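Local coordinates for 5'-methylthioadenosine nucleosidase / s-adenosylhomocysteine nucleosidase (Brucella melitensis bv. 1, PDB 4PR3), which binds adenine in a pocket of its mixed alpha/beta fold, as a nucleosidase of the phosphorylase superfamily, at residues A48-P53 / K213-V218; L185-I190 / A219-A224; G121-L126 / E169-L174. All blocks are in the same frame, centred on the assembly; numbering follows the deposited sequence.

Contact 1: residues A48-P53 / K213-V218; sequences AKLFTP and KLAGAV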
loop_
_atom_site.group_PDB
_atom_site.type_symbol
_atom_site.label_atom_id
_atom_site.label_comp_id
_atom_site.label_asym_id
_atom_site.label_seq_id
_atom_site.Cartn_x
_atom_site.Cartn_y
_atom_site.Cartn_z
ATOM N N ALA A 48 12.412 -23.194 6.015
ATOM C CA ALA A 48 13.754 -22.743 6.364
ATOM C C ALA A 48 14.820 -23.520 5.597
ATOM O O ALA A 48 15.905 -23.002 5.327
ATOM C CB ALA A 48 13.984 -22.861 7.863
ATOM N N LYS A 49 14.505 -24.763 5.246
ATOM C CA LYS A 49 15.419 -25.585 4.464
ATOM C C LYS A 49 15.531 -25.086 3.023
ATOM O O LYS A 49 16.596 -25.163 2.415
ATOM C CB LYS A 49 14.990 -27.058 4.493
ATOM C CG LYS A 49 15.259 -27.753 5.826
ATOM C CD LYS A 49 14.970 -29.253 5.770
ATOM C CE LYS A 49 13.474 -29.543 5.781
ATOM N NZ LYS A 49 13.172 -31.007 5.833
ATOM N N LEU A 50 14.429 -24.566 2.489
ATOM C CA LEU A 50 14.367 -24.152 1.087
ATOM C C LEU A 50 14.952 -22.772 0.772
ATOM O O LEU A 50 15.639 -22.609 -0.234
ATOM C CB LEU A 50 12.928 -24.246 0.573
ATOM C CG LEU A 50 12.303 -25.639 0.675
ATOM C CD1 LEU A 50 10.830 -25.596 0.320
ATOM C CD2 LEU A 50 13.041 -26.620 -0.216
ATOM N N PHE A 51 14.680 -21.778 1.616
ATOM C CA PHE A 51 15.111 -20.412 1.319
ATOM C C PHE A 51 15.158 -19.490 2.534
ATOM O O PHE A 51 14.758 -19.867 3.637
ATOM C CB PHE A 51 14.177 -19.791 0.276
ATOM C CG PHE A 51 12.730 -19.796 0.682
ATOM C CD1 PHE A 51 12.214 -18.791 1.484
ATOM C CD2 PHE A 51 11.883 -20.809 0.262
ATOM C CE1 PHE A 51 10.883 -18.801 1.866
ATOM C CE2 PHE A 51 10.553 -20.824 0.640
ATOM C CZ PHE A 51 10.051 -19.818 1.440
ATOM N N THR A 52 15.637 -18.268 2.304
ATOM C CA THR A 52 15.578 -17.198 3.295
ATOM C C THR A 52 14.717 -16.056 2.760
ATOM O O THR A 52 15.106 -15.368 1.815
ATOM C CB THR A 52 16.976 -16.651 3.640
ATOM O OG1 THR A 52 17.840 -17.730 4.017
ATOM C CG2 THR A 52 16.887 -15.653 4.787
ATOM N N PRO A 53 13.534 -15.860 3.357
ATOM C CA PRO A 53 12.567 -14.858 2.898
ATOM C C PRO A 53 12.912 -13.426 3.294
ATOM O O PRO A 53 13.458 -13.181 4.368
ATOM C CB PRO A 53 11.276 -15.285 3.600
ATOM C CG PRO A 53 11.743 -15.921 4.860
ATOM C CD PRO A 53 13.032 -16.620 4.515
ATOM N N LYS A 213 3.208 -28.130 3.993
ATOM C CA LYS A 213 2.519 -28.178 2.708
ATOM C C LYS A 213 2.979 -27.053 1.786
ATOM O O LYS A 213 3.003 -27.208 0.568
ATOM C CB LYS A 213 1.004 -28.129 2.907
ATOM C CG LYS A 213 0.424 -29.401 3.507
ATOM C CD LYS A 213 -1.065 -29.261 3.764
ATOM C CE LYS A 213 -1.670 -30.559 4.277
ATOM N NZ LYS A 213 -1.666 -31.634 3.245
ATOM N N LEU A 214 3.349 -25.922 2.377
ATOM C CA LEU A 214 3.867 -24.790 1.621
ATOM C C LEU A 214 5.248 -25.114 1.056
ATOM O O LEU A 214 5.601 -24.686 -0.044
ATOM C CB LEU A 214 3.943 -23.553 2.517
ATOM C CG LEU A 214 3.328 -22.249 2.013
ATOM C CD1 LEU A 214 1.988 -22.502 1.363
ATOM C CD2 LEU A 214 3.176 -21.271 3.168
ATOM N N ALA A 215 6.031 -25.872 1.818
ATOM C CA ALA A 215 7.357 -26.274 1.376
ATOM C C ALA A 215 7.242 -27.259 0.214
ATOM O O ALA A 215 8.047 -27.237 -0.718
ATOM C CB ALA A 215 8.141 -26.881 2.528
ATOM N N GLY A 216 6.233 -28.120 0.273
ATOM C CA GLY A 216 5.971 -29.051 -0.805
ATOM C C GLY A 216 5.625 -28.320 -2.086
ATOM O O GLY A 216 6.074 -28.695 -3.167
ATOM N N ALA A 217 4.828 -27.263 -1.963
ATOM C CA ALA A 217 4.450 -26.452 -3.114
ATOM C C ALA A 217 5.655 -25.719 -3.694
ATOM O O ALA A 217 5.801 -25.624 -4.910
ATOM C CB ALA A 217 3.361 -25.464 -2.733
ATOM N N VAL A 218 6.513 -25.205 -2.818
ATOM C CA VAL A 218 7.712 -24.487 -3.243
ATOM C C VAL A 218 8.622 -25.398 -4.057
ATOM O O VAL A 218 9.159 -24.992 -5.089
ATOM C CB VAL A 218 8.474 -23.885 -2.038
ATOM C CG1 VAL A 218 9.878 -23.457 -2.434
ATOM C CG2 VAL A 218 7.701 -22.712 -1.460
#
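Leu50, on the weakly bonded helix 45-50, packs against Ala215 and Val218, one turn apart on helix 207-226, at the outer margin of the alpha/beta fold of the phosphorylase superfamily. A single methyl, Leu50 CD1, does the touching. It sits 3.7 Å from Ala215 CB, and its nearest partner in 213-218 is the carbonyl O of Ala215. Toward Val218 the two side chains slide past one another in opposite directions, so that Leu50 CD1 meets Val218 CG1 from alongside at 3.6 Å. The leucine torsion helps here: with CG anti to the carbonyl carbon (chi1 -58°), the branched end lies across the gap between the two backbones, whose nearest CA atoms, those of Leu50 and Ala215, are 7.3 Å apart.

Phe51 adds a second, lighter touch. Its CG stands between the backbone N and the carbonyl carbon (chi1 56°), which turns the ring inward, and Val218 approaches the edge of that ring close to its plane instead of lying over a face. The ring is stacked with Tyr35 and also rests on Leu87 of the central strand 83-91, while Val218 touches Leu87 and Leu47. Val218 thus meets Leu47 and Leu50, the loop residue Phe51 and strand 83-91. The contacts between side chains are all apolar. Both valine methyls take part in the aromatic contact, Val218 CG2 lying 4.0 Å from Phe51 CE2 and Val218 CG1 4.1 Å from the same carbon.

Contact 2: residues L185-I190 / A219-A224; sequences LGLRGI and ARVERA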
loop_
_atom_site.group_PDB
_atom_site.type_symbol
_atom_site.label_atom_id
_atom_site.label_comp_id
_atom_site.label_asym_id
_atom_site.label_seq_id
_atom_site.Cartn_x
_atom_site.Cartn_y
_atom_site.Cartn_z
ATOM N N LEU A 185 4.356 -14.761 -8.389
ATOM C CA LEU A 185 3.675 -16.034 -8.167
ATOM C C LEU A 185 3.268 -16.152 -6.697
ATOM O O LEU A 185 4.107 -16.022 -5.809
ATOM C CB LEU A 185 4.589 -17.195 -8.568
ATOM C CG LEU A 185 4.072 -18.635 -8.517
ATOM C CD1 LEU A 185 4.793 -19.468 -9.565
ATOM C CD2 LEU A 185 4.250 -19.258 -7.135
ATOM N N GLY A 186 1.979 -16.355 -6.439
ATOM C CA GLY A 186 1.510 -16.555 -5.076
ATOM C C GLY A 186 1.312 -17.994 -4.627
ATOM O O GLY A 186 0.987 -18.867 -5.430
ATOM N N LEU A 187 1.473 -18.224 -3.326
ATOM C CA LEU A 187 1.156 -19.505 -2.695
ATOM C C LEU A 187 0.534 -19.248 -1.326
ATOM O O LEU A 187 1.099 -18.517 -0.518
ATOM C CB LEU A 187 2.409 -20.370 -2.536
ATOM C CG LEU A 187 3.087 -20.932 -3.788
ATOM C CD1 LEU A 187 4.360 -21.680 -3.410
ATOM C CD2 LEU A 187 2.142 -21.840 -4.566
ATOM N N ARG A 188 -0.619 -19.853 -1.060
ATOM C CA ARG A 188 -1.326 -19.619 0.197
ATOM C C ARG A 188 -1.863 -20.901 0.826
ATOM O O ARG A 188 -2.605 -21.649 0.187
ATOM C CB ARG A 188 -2.487 -18.650 -0.027
ATOM C CG ARG A 188 -2.060 -17.239 -0.362
ATOM C CD ARG A 188 -1.444 -16.568 0.845
ATOM N NE ARG A 188 -0.554 -15.480 0.462
ATOM C CZ ARG A 188 0.062 -14.688 1.329
ATOM N NH1 ARG A 188 -0.127 -14.860 2.630
ATOM N NH2 ARG A 188 0.862 -13.724 0.896
ATOM N N GLY A 189 -1.476 -21.162 2.073
ATOM C CA GLY A 189 -2.104 -22.217 2.850
ATOM C C GLY A 189 -3.270 -21.664 3.648
ATOM O O GLY A 189 -3.223 -20.524 4.102
ATOM N N ILE A 190 -4.301 -22.475 3.867
ATOM C CA ILE A 190 -5.487 -21.989 4.566
ATOM C C ILE A 190 -5.376 -22.260 6.059
ATOM O O ILE A 190 -5.428 -23.405 6.503
ATOM C CB ILE A 190 -6.777 -22.611 3.999
ATOM C CG1 ILE A 190 -7.070 -22.022 2.625
ATOM C CG2 ILE A 190 -7.960 -22.316 4.903
ATOM C CD1 ILE A 190 -7.266 -20.527 2.675
ATOM N N ALA A 219 8.774 -26.636 -3.596
ATOM C CA ALA A 219 9.531 -27.648 -4.324
ATOM C C ALA A 219 9.006 -27.841 -5.750
ATOM O O ALA A 219 9.785 -27.987 -6.692
ATOM C CB ALA A 219 9.514 -28.963 -3.570
ATOM N N ARG A 220 7.687 -27.832 -5.907
ATOM C CA ARG A 220 7.086 -28.013 -7.225
ATOM C C ARG A 220 7.272 -26.785 -8.111
ATOM O O ARG A 220 7.365 -26.902 -9.333
ATOM C CB ARG A 220 5.600 -28.360 -7.108
ATOM C CG ARG A 220 5.312 -29.471 -6.117
ATOM C CD ARG A 220 3.862 -29.902 -6.168
ATOM N NE ARG A 220 3.611 -30.774 -7.307
ATOM C CZ ARG A 220 3.618 -32.100 -7.245
ATOM N NH1 ARG A 220 3.856 -32.710 -6.091
ATOM N NH2 ARG A 220 3.383 -32.815 -8.336
ATOM N N VAL A 221 7.323 -25.607 -7.498
ATOM C CA VAL A 221 7.518 -24.377 -8.256
ATOM C C VAL A 221 8.946 -24.281 -8.784
ATOM O O VAL A 221 9.160 -23.985 -9.961
ATOM C CB VAL A 221 7.187 -23.119 -7.422
ATOM C CG1 VAL A 221 7.505 -21.860 -8.213
ATOM C CG2 VAL A 221 5.725 -23.131 -7.000
ATOM N N GLU A 222 9.919 -24.543 -7.915
ATOM C CA GLU A 222 11.322 -24.521 -8.315
ATOM C C GLU A 222 11.600 -25.528 -9.432
ATOM O O GLU A 222 12.367 -25.251 -10.356
ATOM C CB GLU A 222 12.230 -24.777 -7.113
ATOM C CG GLU A 222 12.216 -23.649 -6.090
ATOM C CD GLU A 222 13.210 -23.867 -4.965
ATOM O OE1 GLU A 222 13.775 -24.978 -4.880
ATOM O OE2 GLU A 222 13.430 -22.928 -4.170
ATOM N N ARG A 223 10.958 -26.688 -9.351
ATOM C CA ARG A 223 11.045 -27.669 -10.416
ATOM C C ARG A 223 10.446 -27.111 -11.701
ATOM O O ARG A 223 10.987 -27.314 -12.789
ATOM C CB ARG A 223 10.336 -28.959 -10.020
ATOM C CG ARG A 223 10.232 -29.961 -11.151
ATOM C CD ARG A 223 11.609 -30.363 -11.670
ATOM N NE ARG A 223 11.511 -31.233 -12.841
ATOM C CZ ARG A 223 11.242 -32.535 -12.783
ATOM N NH1 ARG A 223 11.039 -33.118 -11.607
ATOM N NH2 ARG A 223 11.173 -33.253 -13.898
ATOM N N ALA A 224 9.332 -26.401 -11.571
ATOM C CA ALA A 224 8.677 -25.802 -12.727
ATOM C C ALA A 224 9.541 -24.709 -13.345
ATOM O O ALA A 224 9.550 -24.530 -14.562
ATOM C CB ALA A 224 7.305 -25.254 -12.345
#
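Val221 on helix 207-226 faces Leu185 and Leu187, which, being two residues apart on strand 184-192, project from the same face of the sheet. The two methyls of the valine divide the work. Val221 CG1 lies 3.9 Å from Leu185 CD1, while Val221 CG2 is shared, 4.1 Å from Leu187 CD1 and also 4.1 Å from Leu185 CD2. The approaches differ: Leu187 and Val221 meet tip to tip, whereas Leu185 passes the valine in the opposite direction. With CG anti to the backbone N (chi1 -176°), Leu185 sets both its methyls alongside the valine.

These three residues are buried, and Leu187 also packs on Ala217 and Val218, a turn back along the helix. Conditions change on the outer side of the helix, where Ala219, Arg220 and Arg223 are exposed and Glu222 forms a salt bridge with Lys26. On the other face of the strand Arg188 hydrogen-bonds to Ser89 O and Ser86 OG. A helix with one apolar stripe laid on alternate residues of a strand is the usual helix-on-sheet packing of a layered alpha/beta fold.

Contact 3: residues G121-L126 / E169-L174; sequences GVTPFL and ETYACL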
loop_
_atom_site.group_PDB
_atom_site.type_symbol
_atom_site.label_atom_id
_atom_site.label_comp_id
_atom_site.label_asym_id
_atom_site.label_seq_id
_atom_site.Cartn_x
_atom_site.Cartn_y
_atom_site.Cartn_z
ATOM N N GLY A 121 -13.769 -2.351 -6.648
ATOM C CA GLY A 121 -12.499 -3.047 -6.748
ATOM C C GLY A 121 -11.564 -2.474 -7.794
ATOM O O GLY A 121 -10.391 -2.837 -7.850
ATOM N N VAL A 122 -12.080 -1.574 -8.623
ATOM C CA VAL A 122 -11.284 -0.969 -9.687
ATOM C C VAL A 122 -10.672 0.355 -9.238
ATOM O O VAL A 122 -11.351 1.194 -8.639
ATOM C CB VAL A 122 -12.121 -0.754 -10.967
ATOM C CG1 VAL A 122 -11.303 -0.051 -12.035
ATOM C CG2 VAL A 122 -12.641 -2.085 -11.487
ATOM N N THR A 123 -9.386 0.531 -9.525
ATOM C CA THR A 123 -8.670 1.748 -9.173
ATOM C C THR A 123 -8.686 2.757 -10.326
ATOM O O THR A 123 -8.328 2.423 -11.455
ATOM C CB THR A 123 -7.213 1.437 -8.780
ATOM O OG1 THR A 123 -7.198 0.510 -7.688
ATOM C CG2 THR A 123 -6.481 2.704 -8.372
ATOM N N PRO A 124 -9.111 3.997 -10.040
ATOM C CA PRO A 124 -9.135 5.100 -11.008
ATOM C C PRO A 124 -7.768 5.404 -11.619
ATOM O O PRO A 124 -6.745 5.269 -10.945
ATOM C CB PRO A 124 -9.599 6.289 -10.163
ATOM C CG PRO A 124 -10.402 5.677 -9.077
ATOM C CD PRO A 124 -9.714 4.387 -8.753
ATOM N N PHE A 125 -7.775 5.808 -12.890
ATOM C CA PHE A 125 -6.571 6.225 -13.619
ATOM C C PHE A 125 -5.514 5.133 -13.722
ATOM O O PHE A 125 -4.333 5.411 -13.919
ATOM C CB PHE A 125 -5.962 7.488 -13.001
ATOM C CG PHE A 125 -6.880 8.672 -13.019
ATOM C CD1 PHE A 125 -7.035 9.426 -14.172
ATOM C CD2 PHE A 125 -7.588 9.033 -11.884
ATOM C CE1 PHE A 125 -7.879 10.518 -14.193
ATOM C CE2 PHE A 125 -8.436 10.126 -11.898
ATOM C CZ PHE A 125 -8.582 10.869 -13.054
ATOM N N LEU A 126 -5.951 3.889 -13.602
ATOM C CA LEU A 126 -5.052 2.754 -13.693
ATOM C C LEU A 126 -5.727 1.719 -14.568
ATOM O O LEU A 126 -6.858 1.311 -14.287
ATOM C CB LEU A 126 -4.796 2.173 -12.304
ATOM C CG LEU A 126 -3.890 0.944 -12.225
ATOM C CD1 LEU A 126 -2.488 1.283 -12.709
ATOM C CD2 LEU A 126 -3.854 0.389 -10.809
ATOM N N GLU A 169 -1.661 -9.070 1.869
ATOM C CA GLU A 169 -0.398 -8.676 1.234
ATOM C C GLU A 169 -0.380 -8.696 -0.294
ATOM O O GLU A 169 -0.037 -7.703 -0.928
ATOM C CB GLU A 169 0.783 -9.483 1.785
ATOM C CG GLU A 169 1.262 -9.021 3.152
ATOM C CD GLU A 169 0.454 -9.622 4.286
ATOM O OE1 GLU A 169 0.127 -10.830 4.209
ATOM O OE2 GLU A 169 0.145 -8.887 5.249
ATOM N N THR A 170 -0.695 -9.855 -0.861
ATOM C CA THR A 170 -0.386 -10.194 -2.250
ATOM C C THR A 170 -0.654 -9.121 -3.309
ATOM O O THR A 170 0.211 -8.864 -4.142
ATOM C CB THR A 170 -1.113 -11.488 -2.654
ATOM O OG1 THR A 170 -0.766 -12.529 -1.735
ATOM C CG2 THR A 170 -0.733 -11.913 -4.065
ATOM N N TYR A 171 -1.824 -8.488 -3.285
ATOM C CA TYR A 171 -2.120 -7.456 -4.281
ATOM C C TYR A 171 -1.118 -6.302 -4.217
ATOM O O TYR A 171 -0.766 -5.715 -5.238
ATOM C CB TYR A 171 -3.549 -6.921 -4.142
ATOM C CG TYR A 171 -3.863 -5.801 -5.109
ATOM C CD1 TYR A 171 -4.375 -6.071 -6.374
ATOM C CD2 TYR A 171 -3.640 -4.473 -4.762
ATOM C CE1 TYR A 171 -4.652 -5.049 -7.262
ATOM C CE2 TYR A 171 -3.911 -3.451 -5.641
ATOM C CZ TYR A 171 -4.417 -3.742 -6.889
ATOM O OH TYR A 171 -4.688 -2.715 -7.762
ATOM N N ALA A 172 -0.670 -5.975 -3.012
ATOM C CA ALA A 172 0.329 -4.932 -2.843
ATOM C C ALA A 172 1.669 -5.372 -3.432
ATOM O O ALA A 172 2.416 -4.557 -3.976
ATOM C CB ALA A 172 0.477 -4.575 -1.378
ATOM N N CYS A 173 1.966 -6.664 -3.322
ATOM C CA CYS A 173 3.182 -7.220 -3.905
ATOM C C CYS A 173 3.129 -7.128 -5.420
ATOM O O CYS A 173 4.123 -6.800 -6.068
ATOM C CB CYS A 173 3.364 -8.680 -3.491
ATOM S SG CYS A 173 3.642 -8.932 -1.727
ATOM N N LEU A 174 1.955 -7.419 -5.973
ATOM C CA LEU A 174 1.750 -7.413 -7.413
ATOM C C LEU A 174 2.043 -6.053 -8.024
ATOM O O LEU A 174 2.795 -5.950 -8.995
ATOM C CB LEU A 174 0.319 -7.829 -7.750
ATOM C CG LEU A 174 0.022 -7.892 -9.250
ATOM C CD1 LEU A 174 0.954 -8.885 -9.927
ATOM C CD2 LEU A 174 -1.427 -8.256 -9.501
HETATM O O HOH W 1 -4.597 -0.027 -6.527
#
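Tyr171 and Thr123 are brought within reach of one water by their first torsions. In Tyr171, CG is anti to the backbone N (chi1 177°), which sends the ring outward from the first turn of helix 170-180 toward the loop 121-126. In Thr123 the hydroxyl oxygen is anti to the carbonyl carbon (chi1 -58°), which leaves OG1 on the side of the tyrosine. The two side chains cross obliquely, and their oxygens do not bond directly: Thr123 OG1 and Tyr171 OH are 4.1 Å apart. A water closes the gap, 2.9 Å from Thr123 OG1 and 3.0 Å from Tyr171 OH. It lies in the plane of the tyrosine ring, and the two hydroxyls subtend about 89° at its oxygen.

Leu126 contributes from the far end of the type II turn that begins at Thr123, its CD2 lying 4.4 Å from Tyr171 OH. The second subunit covers the same place, with its Glu62 packing on Thr123 and Leu126 and its Val61 on Tyr171. The tyrosine ring is also stacked with Tyr108.

A helix and a loop that bury little surface against each other thus meet through one bridging water and a light contact of Leu126. The implication is a polar link at the subunit interface: the water lets two hydroxyls too far apart to bond directly be joined by hydrogen bonds within a buried contact.

In the fold
From the N terminus, segment 48-53 supplies the first half of contact 1, whose partner on helix 207-226 comes 160 residues later and closes the longest of the three loops. Nested inside that loop is contact 3, which ties the loop after strand 100-108 to helix 170-180, against the second subunit. Contact 2 opens next, on strand 184-192, before contact 1 has closed, and ends beyond it, so the two cross. Both use successive turns of helix 207-226 and touch where Leu214 meets Gly189 and where Ala217 and Val218 meet Leu187. Contact 3 lies across the chain's centre from them; a weak hydrogen bond from Arg188 to Thr170 links it to contact 2.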